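Side-chain contacts in putative uncharacterized protein lp_3323 (Lactobacillus plantarum, PDB 3DC7), which is of unknown function but probably acts as a GDSL-type hydrolase on ester bonds: residues A[19-24]-A[218-223]; A[70-75]-A[86-91]; A[153-156]-A[161-164]. One frame throughout, in Å; residues are numbered along the deposited sequence.

Contact 1. Residues A[19-24]-A[218-223]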
loop_
_atom_site.group_PDB
_atom_site.type_symbol
_atom_site.label_atom_id
_atom_site.label_comp_id
_atom_site.label_asym_id
_atom_site.label_seq_id
_atom_site.Cartn_x
_atom_site.Cartn_y
_atom_site.Cartn_z
ATOM N N VAL A 19 -16.360 -8.284 7.338
ATOM C CA VAL A 19 -16.827 -6.908 7.441
ATOM C C VAL A 19 -18.169 -6.764 6.727
ATOM O O VAL A 19 -18.298 -7.127 5.550
ATOM C CB VAL A 19 -15.781 -5.897 6.914
ATOM C CG1 VAL A 19 -16.258 -4.474 7.116
ATOM C CG2 VAL A 19 -14.477 -6.077 7.643
ATOM N N SER A 20 -19.168 -6.279 7.469
ATOM C CA SER A 20 -20.470 -5.908 6.908
ATOM C C SER A 20 -21.004 -4.664 7.614
ATOM O O SER A 20 -20.577 -4.349 8.723
ATOM C CB SER A 20 -21.475 -7.068 7.010
ATOM O OG SER A 20 -21.722 -7.419 8.362
ATOM N N PHE A 21 -21.918 -3.952 6.956
ATOM C CA PHE A 21 -22.557 -2.758 7.529
ATOM C C PHE A 21 -24.065 -2.809 7.281
ATOM O O PHE A 21 -24.515 -3.442 6.326
ATOM C CB PHE A 21 -21.982 -1.482 6.906
ATOM C CG PHE A 21 -20.494 -1.377 7.005
ATOM C CD1 PHE A 21 -19.895 -0.906 8.172
ATOM C CD2 PHE A 21 -19.688 -1.761 5.937
ATOM C CE1 PHE A 21 -18.521 -0.815 8.271
ATOM C CE2 PHE A 21 -18.315 -1.667 6.019
ATOM C CZ PHE A 21 -17.723 -1.194 7.185
ATOM N N LYS A 22 -24.839 -2.135 8.126
ATOM C CA LYS A 22 -26.302 -2.190 8.025
ATOM C C LYS A 22 -26.898 -1.025 7.238
ATOM O O LYS A 22 -27.956 -1.167 6.654
ATOM C CB LYS A 22 -26.940 -2.260 9.418
ATOM C CG LYS A 22 -26.409 -3.412 10.294
ATOM C CD LYS A 22 -26.900 -3.337 11.767
ATOM C CE LYS A 22 -26.506 -2.027 12.495
ATOM N NZ LYS A 22 -25.080 -1.595 12.316
ATOM N N ARG A 23 -26.215 0.119 7.231
ATOM C CA ARG A 23 -26.718 1.343 6.606
ATOM C C ARG A 23 -25.646 2.044 5.770
ATOM O O ARG A 23 -25.282 3.199 6.055
ATOM C CB ARG A 23 -27.268 2.303 7.674
ATOM C CG ARG A 23 -28.602 1.865 8.289
ATOM C CD ARG A 23 -29.028 2.734 9.481
ATOM N NE ARG A 23 -27.934 3.045 10.407
ATOM C CZ ARG A 23 -27.507 2.242 11.377
ATOM N NH1 ARG A 23 -28.073 1.051 11.574
ATOM N NH2 ARG A 23 -26.504 2.630 12.153
ATOM N N PRO A 24 -25.133 1.354 4.726
ATOM C CA PRO A 24 -24.092 1.979 3.900
ATOM C C PRO A 24 -24.644 3.110 3.043
ATOM O O PRO A 24 -25.824 3.096 2.675
ATOM C CB PRO A 24 -23.628 0.840 3.000
ATOM C CG PRO A 24 -24.824 -0.064 2.891
ATOM C CD PRO A 24 -25.483 0.005 4.243
ATOM N N SER A 218 -12.539 -7.615 0.166
ATOM C CA SER A 218 -11.174 -7.942 0.590
ATOM C C SER A 218 -10.559 -6.758 1.297
ATOM O O SER A 218 -9.958 -6.912 2.351
ATOM C CB SER A 218 -10.283 -8.291 -0.601
ATOM O OG SER A 218 -10.671 -9.512 -1.174
ATOM N N PHE A 219 -10.714 -5.581 0.696
ATOM C CA PHE A 219 -10.136 -4.356 1.226
ATOM C C PHE A 219 -10.718 -4.031 2.609
ATOM O O PHE A 219 -9.990 -3.673 3.532
ATOM C CB PHE A 219 -10.342 -3.188 0.247
ATOM C CG PHE A 219 -9.577 -1.949 0.626
ATOM C CD1 PHE A 219 -8.257 -1.788 0.236
ATOM C CD2 PHE A 219 -10.169 -0.962 1.395
ATOM C CE1 PHE A 219 -7.545 -0.664 0.596
ATOM C CE2 PHE A 219 -9.456 0.175 1.764
ATOM C CZ PHE A 219 -8.141 0.320 1.359
ATOM N N LEU A 220 -12.026 -4.175 2.740
ATOM C CA LEU A 220 -12.707 -3.902 3.999
ATOM C C LEU A 220 -12.245 -4.852 5.097
ATOM O O LEU A 220 -11.995 -4.419 6.228
ATOM C CB LEU A 220 -14.229 -3.970 3.832
ATOM C CG LEU A 220 -14.868 -2.889 2.962
ATOM C CD1 LEU A 220 -16.321 -3.236 2.716
ATOM C CD2 LEU A 220 -14.773 -1.511 3.615
ATOM N N ASP A 221 -12.122 -6.134 4.752
ATOM C CA ASP A 221 -11.629 -7.165 5.671
ATOM C C ASP A 221 -10.227 -6.865 6.205
ATOM O O ASP A 221 -9.923 -7.188 7.347
ATOM C CB ASP A 221 -11.647 -8.546 4.996
ATOM C CG ASP A 221 -13.065 -9.080 4.763
ATOM O OD1 ASP A 221 -14.031 -8.497 5.292
ATOM O OD2 ASP A 221 -13.221 -10.099 4.050
ATOM N N SER A 222 -9.392 -6.236 5.378
ATOM C CA SER A 222 -7.988 -5.980 5.696
ATOM C C SER A 222 -7.748 -4.614 6.329
ATOM O O SER A 222 -6.626 -4.307 6.740
ATOM C CB SER A 222 -7.133 -6.094 4.427
ATOM O OG SER A 222 -7.487 -7.252 3.679
ATOM N N HIS A 223 -8.788 -3.785 6.413
ATOM C CA HIS A 223 -8.610 -2.425 6.909
ATOM C C HIS A 223 -9.522 -2.039 8.067
ATOM O O HIS A 223 -9.218 -1.080 8.783
ATOM C CB HIS A 223 -8.725 -1.409 5.761
ATOM C CG HIS A 223 -7.475 -1.287 4.950
ATOM N ND1 HIS A 223 -7.068 -2.257 4.055
ATOM C CD2 HIS A 223 -6.529 -0.320 4.911
ATOM C CE1 HIS A 223 -5.922 -1.896 3.507
ATOM N NE2 HIS A 223 -5.576 -0.723 4.005
#
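Phe21 turns the edge of its ring to Leu220, with Phe21 CE2 4.2 Å from Leu220 CD1 and that methyl near the ring plane. The setting is the SGNH-hydrolase alpha/beta/alpha fold, where the chain leading into strand 24-28 lies against helix 206-223. Other aromatic groups pack round the same ring: Phe85 stacks with it, Trp50 meets it edge-to-face, and His227 meets it at about 45°. Within 218-223, Phe219 and His223 each turn a ring face to the other. His223 ND1 sits over the centre of the Phe219 ring and gives a weak hydrogen bond to Phe219 O.

Val19 and Leu220 carry the apolar contact, their side chains crossing at about a right angle. Val19 CG1 is anti to the backbone N (chi1 -176°) and rests 3.9 Å from Leu220 CB. Val19 CG2 lies beside the backbone N and comes 3.3 Å from Leu220 O. Leu220 also touches Trp50 and Phe85, so it joins helix 206-223 to the aromatic group round Phe21.

One polar bond ties the two segments. Asp221 OD1 accepts from Gln217 NE2 and from Val19 N, and these two donors would help fix the carboxylate. Val19 N gives its hydrogen to Asp221 OD1 at 3.1 Å, nearly straight at 166° and arriving almost in line with the carboxylate C-O bond.

Contact 2. Residues A[70-75]-A[86-91]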
loop_
_atom_site.group_PDB
_atom_site.type_symbol
_atom_site.label_atom_id
_atom_site.label_comp_id
_atom_site.label_asym_id
_atom_site.label_seq_id
_atom_site.Cartn_x
_atom_site.Cartn_y
_atom_site.Cartn_z
ATOM N N ASP A 70 -22.572 18.166 -11.238
ATOM C CA ASP A 70 -23.171 17.623 -10.010
ATOM C C ASP A 70 -22.148 17.314 -8.926
ATOM O O ASP A 70 -22.086 16.175 -8.442
ATOM C CB ASP A 70 -23.957 16.337 -10.318
ATOM C CG ASP A 70 -25.229 16.602 -11.092
ATOM O OD1 ASP A 70 -25.336 16.136 -12.257
ATOM O OD2 ASP A 70 -26.119 17.281 -10.533
ATOM N N ALA A 71 -21.350 18.318 -8.558
ATOM C CA ALA A 71 -20.208 18.156 -7.651
ATOM C C ALA A 71 -20.456 17.256 -6.445
ATOM O O ALA A 71 -21.250 17.592 -5.576
ATOM C CB ALA A 71 -19.736 19.523 -7.169
HETATM N N MSE A 72 -19.758 16.140 -6.372
HETATM C CA MSE A 72 -19.763 15.324 -5.145
HETATM C C MSE A 72 -19.284 16.096 -3.907
HETATM O O MSE A 72 -19.665 15.776 -2.772
HETATM C CB MSE A 72 -18.926 14.067 -5.323
HETATM C CG MSE A 72 -19.543 13.037 -6.251
HETATM SE SE MSE A 72 -18.404 11.430 -6.400
HETATM C CE MSE A 72 -18.504 11.220 -8.346
ATOM N N ALA A 73 -18.468 17.108 -4.129
ATOM C CA ALA A 73 -17.980 17.956 -3.039
ATOM C C ALA A 73 -19.080 18.822 -2.420
ATOM O O ALA A 73 -18.866 19.443 -1.380
ATOM C CB ALA A 73 -16.803 18.800 -3.496
ATOM N N VAL A 74 -20.255 18.854 -3.050
ATOM C CA VAL A 74 -21.456 19.403 -2.414
ATOM C C VAL A 74 -22.509 18.320 -2.140
ATOM O O VAL A 74 -23.142 18.319 -1.090
ATOM C CB VAL A 74 -22.069 20.634 -3.180
ATOM C CG1 VAL A 74 -22.307 20.343 -4.629
ATOM C CG2 VAL A 74 -23.376 21.077 -2.523
ATOM N N ARG A 75 -22.668 17.377 -3.063
ATOM C CA ARG A 75 -23.713 16.360 -2.927
ATOM C C ARG A 75 -23.567 15.448 -1.704
ATOM O O ARG A 75 -24.542 14.821 -1.278
ATOM C CB ARG A 75 -23.807 15.508 -4.189
ATOM C CG ARG A 75 -24.372 16.241 -5.368
ATOM C CD ARG A 75 -24.830 15.270 -6.454
ATOM N NE ARG A 75 -23.770 14.385 -6.950
ATOM C CZ ARG A 75 -23.662 13.102 -6.637
ATOM N NH1 ARG A 75 -24.544 12.545 -5.821
ATOM N NH2 ARG A 75 -22.682 12.368 -7.147
ATOM N N ILE A 86 -19.565 5.006 4.744
ATOM C CA ILE A 86 -19.590 5.891 3.590
ATOM C C ILE A 86 -18.494 5.535 2.598
ATOM O O ILE A 86 -17.308 5.520 2.935
ATOM C CB ILE A 86 -19.496 7.389 3.991
ATOM C CG1 ILE A 86 -20.705 7.777 4.854
ATOM C CG2 ILE A 86 -19.410 8.280 2.737
ATOM C CD1 ILE A 86 -20.458 8.961 5.797
ATOM N N ALA A 87 -18.910 5.259 1.373
ATOM C CA ALA A 87 -18.001 5.002 0.275
ATOM C C ALA A 87 -18.123 6.103 -0.787
ATOM O O ALA A 87 -19.234 6.507 -1.164
ATOM C CB ALA A 87 -18.293 3.651 -0.325
ATOM N N VAL A 88 -16.977 6.600 -1.247
ATOM C CA VAL A 88 -16.938 7.552 -2.354
ATOM C C VAL A 88 -16.201 6.948 -3.538
ATOM O O VAL A 88 -15.055 6.505 -3.415
ATOM C CB VAL A 88 -16.299 8.896 -1.955
ATOM C CG1 VAL A 88 -16.298 9.870 -3.140
ATOM C CG2 VAL A 88 -17.023 9.485 -0.744
ATOM N N PHE A 89 -16.875 6.929 -4.680
ATOM C CA PHE A 89 -16.345 6.300 -5.878
ATOM C C PHE A 89 -16.353 7.333 -7.019
ATOM O O PHE A 89 -17.302 7.429 -7.798
ATOM C CB PHE A 89 -17.189 5.056 -6.185
ATOM C CG PHE A 89 -16.574 4.104 -7.187
ATOM C CD1 PHE A 89 -15.621 4.530 -8.108
ATOM C CD2 PHE A 89 -16.998 2.794 -7.236
ATOM C CE1 PHE A 89 -15.093 3.660 -9.039
ATOM C CE2 PHE A 89 -16.475 1.904 -8.173
ATOM C CZ PHE A 89 -15.522 2.334 -9.071
ATOM N N GLY A 90 -15.296 8.132 -7.095
ATOM C CA GLY A 90 -15.251 9.233 -8.051
ATOM C C GLY A 90 -13.872 9.547 -8.601
ATOM O O GLY A 90 -12.872 8.966 -8.164
ATOM N N GLY A 91 -13.833 10.463 -9.571
ATOM C CA GLY A 91 -12.588 10.900 -10.191
ATOM C C GLY A 91 -12.477 10.595 -11.680
ATOM O O GLY A 91 -11.730 11.271 -12.396
#
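Met72, a selenomethionine here, reaches from helix 72-75 to the end of strand 85-89, a central strand of the parallel sheet in an SGNH-hydrolase fold. Segment 86-91 runs into the Gly-x-Asn-Asp sequence typical of this superfamily, and Gly91 is the N-cap of helix 92-96.

The hydrogen bonds lie on the helix side. Ala71 is the N-cap, and its O accepts from both Val74 N and Arg75 N. Arg75 NE donates to Asp70 O at 2.9 Å, with the oxygen in the guanidinium plane but NE above the carbonyl plane. NH1 binds Leu58 O and NH2 binds Ser63 OG, so the guanidinium is held at all three nitrogens.

The contacts between the segments are apolar and van der Waals. Met72 SE lies 4.2 Å from Val88 CG1, and the two side chains slide past each other in opposite directions. Val88 also packs on Leu27, Phe134 and Leu119, so Met72 adds to a buried layer between sheet and helices. Glycine suits position 90 on steric grounds, since a CB there would collide with Met72 SE. The chain of Met72 is extended as far as SE and then bends (chi3 -135°), which brings CE over the backbone. Met72 CE lies 4.0 Å from Phe89 O and 3.8 Å from Gly90 CA.

Contact 3. Residues A[153-156]-A[161-164]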
loop_
_atom_site.group_PDB
_atom_site.type_symbol
_atom_site.label_atom_id
_atom_site.label_comp_id
_atom_site.label_asym_id
_atom_site.label_seq_id
_atom_site.Cartn_x
_atom_site.Cartn_y
_atom_site.Cartn_z
ATOM N N ASN A 153 -6.360 13.485 -21.188
ATOM C CA ASN A 153 -7.644 14.166 -21.416
ATOM C C ASN A 153 -7.437 15.487 -22.174
ATOM O O ASN A 153 -6.321 15.789 -22.558
ATOM C CB ASN A 153 -8.401 14.383 -20.095
ATOM C CG ASN A 153 -7.715 15.380 -19.163
ATOM O OD1 ASN A 153 -6.750 16.059 -19.538
ATOM N ND2 ASN A 153 -8.219 15.472 -17.935
ATOM N N GLY A 154 -8.498 16.267 -22.391
ATOM C CA GLY A 154 -8.397 17.536 -23.133
ATOM C C GLY A 154 -7.491 18.606 -22.519
ATOM O O GLY A 154 -7.067 19.550 -23.202
ATOM N N LEU A 155 -7.182 18.464 -21.233
ATOM C CA LEU A 155 -6.298 19.398 -20.556
ATOM C C LEU A 155 -4.876 18.858 -20.557
ATOM O O LEU A 155 -3.972 19.484 -20.022
ATOM C CB LEU A 155 -6.761 19.632 -19.116
ATOM C CG LEU A 155 -8.212 20.043 -18.909
ATOM C CD1 LEU A 155 -8.507 20.037 -17.431
ATOM C CD2 LEU A 155 -8.498 21.418 -19.526
ATOM N N GLY A 156 -4.688 17.679 -21.134
ATOM C CA GLY A 156 -3.362 17.082 -21.233
ATOM C C GLY A 156 -2.843 16.335 -20.019
ATOM O O GLY A 156 -1.684 15.934 -20.014
ATOM N N ASP A 161 -2.652 11.096 -12.883
ATOM C CA ASP A 161 -2.464 12.377 -12.161
ATOM C C ASP A 161 -3.611 12.642 -11.188
ATOM O O ASP A 161 -3.397 13.158 -10.090
ATOM C CB ASP A 161 -2.317 13.537 -13.131
ATOM C CG ASP A 161 -1.034 13.470 -13.917
ATOM O OD1 ASP A 161 0.008 13.148 -13.307
ATOM O OD2 ASP A 161 -1.054 13.729 -15.141
ATOM N N TYR A 162 -4.827 12.263 -11.595
ATOM C CA TYR A 162 -6.012 12.362 -10.733
ATOM C C TYR A 162 -5.991 11.293 -9.650
ATOM O O TYR A 162 -6.260 11.553 -8.485
ATOM C CB TYR A 162 -7.281 12.248 -11.571
ATOM C CG TYR A 162 -7.497 13.426 -12.495
ATOM C CD1 TYR A 162 -6.753 13.567 -13.667
ATOM C CD2 TYR A 162 -8.445 14.396 -12.202
ATOM C CE1 TYR A 162 -6.951 14.644 -14.508
ATOM C CE2 TYR A 162 -8.646 15.478 -13.045
ATOM C CZ TYR A 162 -7.897 15.590 -14.193
ATOM O OH TYR A 162 -8.090 16.652 -15.027
ATOM N N GLU A 163 -5.663 10.084 -10.056
ATOM C CA GLU A 163 -5.431 8.970 -9.146
ATOM C C GLU A 163 -4.410 9.320 -8.036
ATOM O O GLU A 163 -4.643 9.014 -6.875
ATOM C CB GLU A 163 -5.021 7.745 -9.973
ATOM C CG GLU A 163 -4.408 6.597 -9.185
ATOM C CD GLU A 163 -5.424 5.902 -8.296
ATOM O OE1 GLU A 163 -6.641 6.070 -8.544
ATOM O OE2 GLU A 163 -4.998 5.199 -7.351
ATOM N N ALA A 164 -3.319 10.001 -8.382
ATOM C CA ALA A 164 -2.333 10.455 -7.389
ATOM C C ALA A 164 -2.866 11.547 -6.454
ATOM O O ALA A 164 -2.544 11.558 -5.257
ATOM C CB ALA A 164 -1.049 10.920 -8.070
#
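This is a polar, largely buried contact between Asn153 and Tyr162, joining the loop after strand 132-136 to the first turns of helix 159-173. Asn153 ND2 donates to Tyr162 OH at 3.1 Å. The hydroxyl lies in the amide plane, but the bond is bent to 137°. Amide and ring planes stand 78° apart. Leu155 CD1 adds a looser touch, 4.2 Å from Tyr162 OH.

Asn153 OD1 accepts from Leu155 N, 3.0 Å away and above the carbonyl plane, making an Asx turn, and also from Tyr157 N. A type I beta turn coincides with it, closed by Gly156 N on Asn153 O. A chi1 of 68°, with CG between the backbone N and the carbonyl carbon, turns OD1 back over the turn. ND2 has a second acceptor in Tyr95 O, and Tyr162 OH also bonds Gln99 O. With an alanine at Asn153, Tyr162 OH and Tyr95 O would probably lose their ND2 donor and the amides of Leu155 and Tyr157 their side-chain acceptor, loosening the turn.

The pair thus lies between helices 159-173 and 92-96, while the Tyr162 ring meets Phe112 at the start of helix 112-126.

How the contacts relate
The centre of contact 2 lies about 8 Å from the centre of the chain, those of contacts 1 and 3 about 15 and 16 Å, on opposite sides. Contact 2 is core. Contacts 1 and 3 are peripheral, though the residues that carry them are mostly buried. Chemistry follows place. Contact 2, at the sheet, has no hydrogen bond between its segments. Contact 1 mixes apolar packing with one carboxylate bond near the chain termini. Contact 3 is chiefly polar and fastens an exposed turn. The three do not touch but share elements. Strand 85-89 supplies contact 2 and packs on Leu220 of contact 1. Helix 92-96, capped by Gly91 of contact 2, offers a backbone oxygen to contact 3.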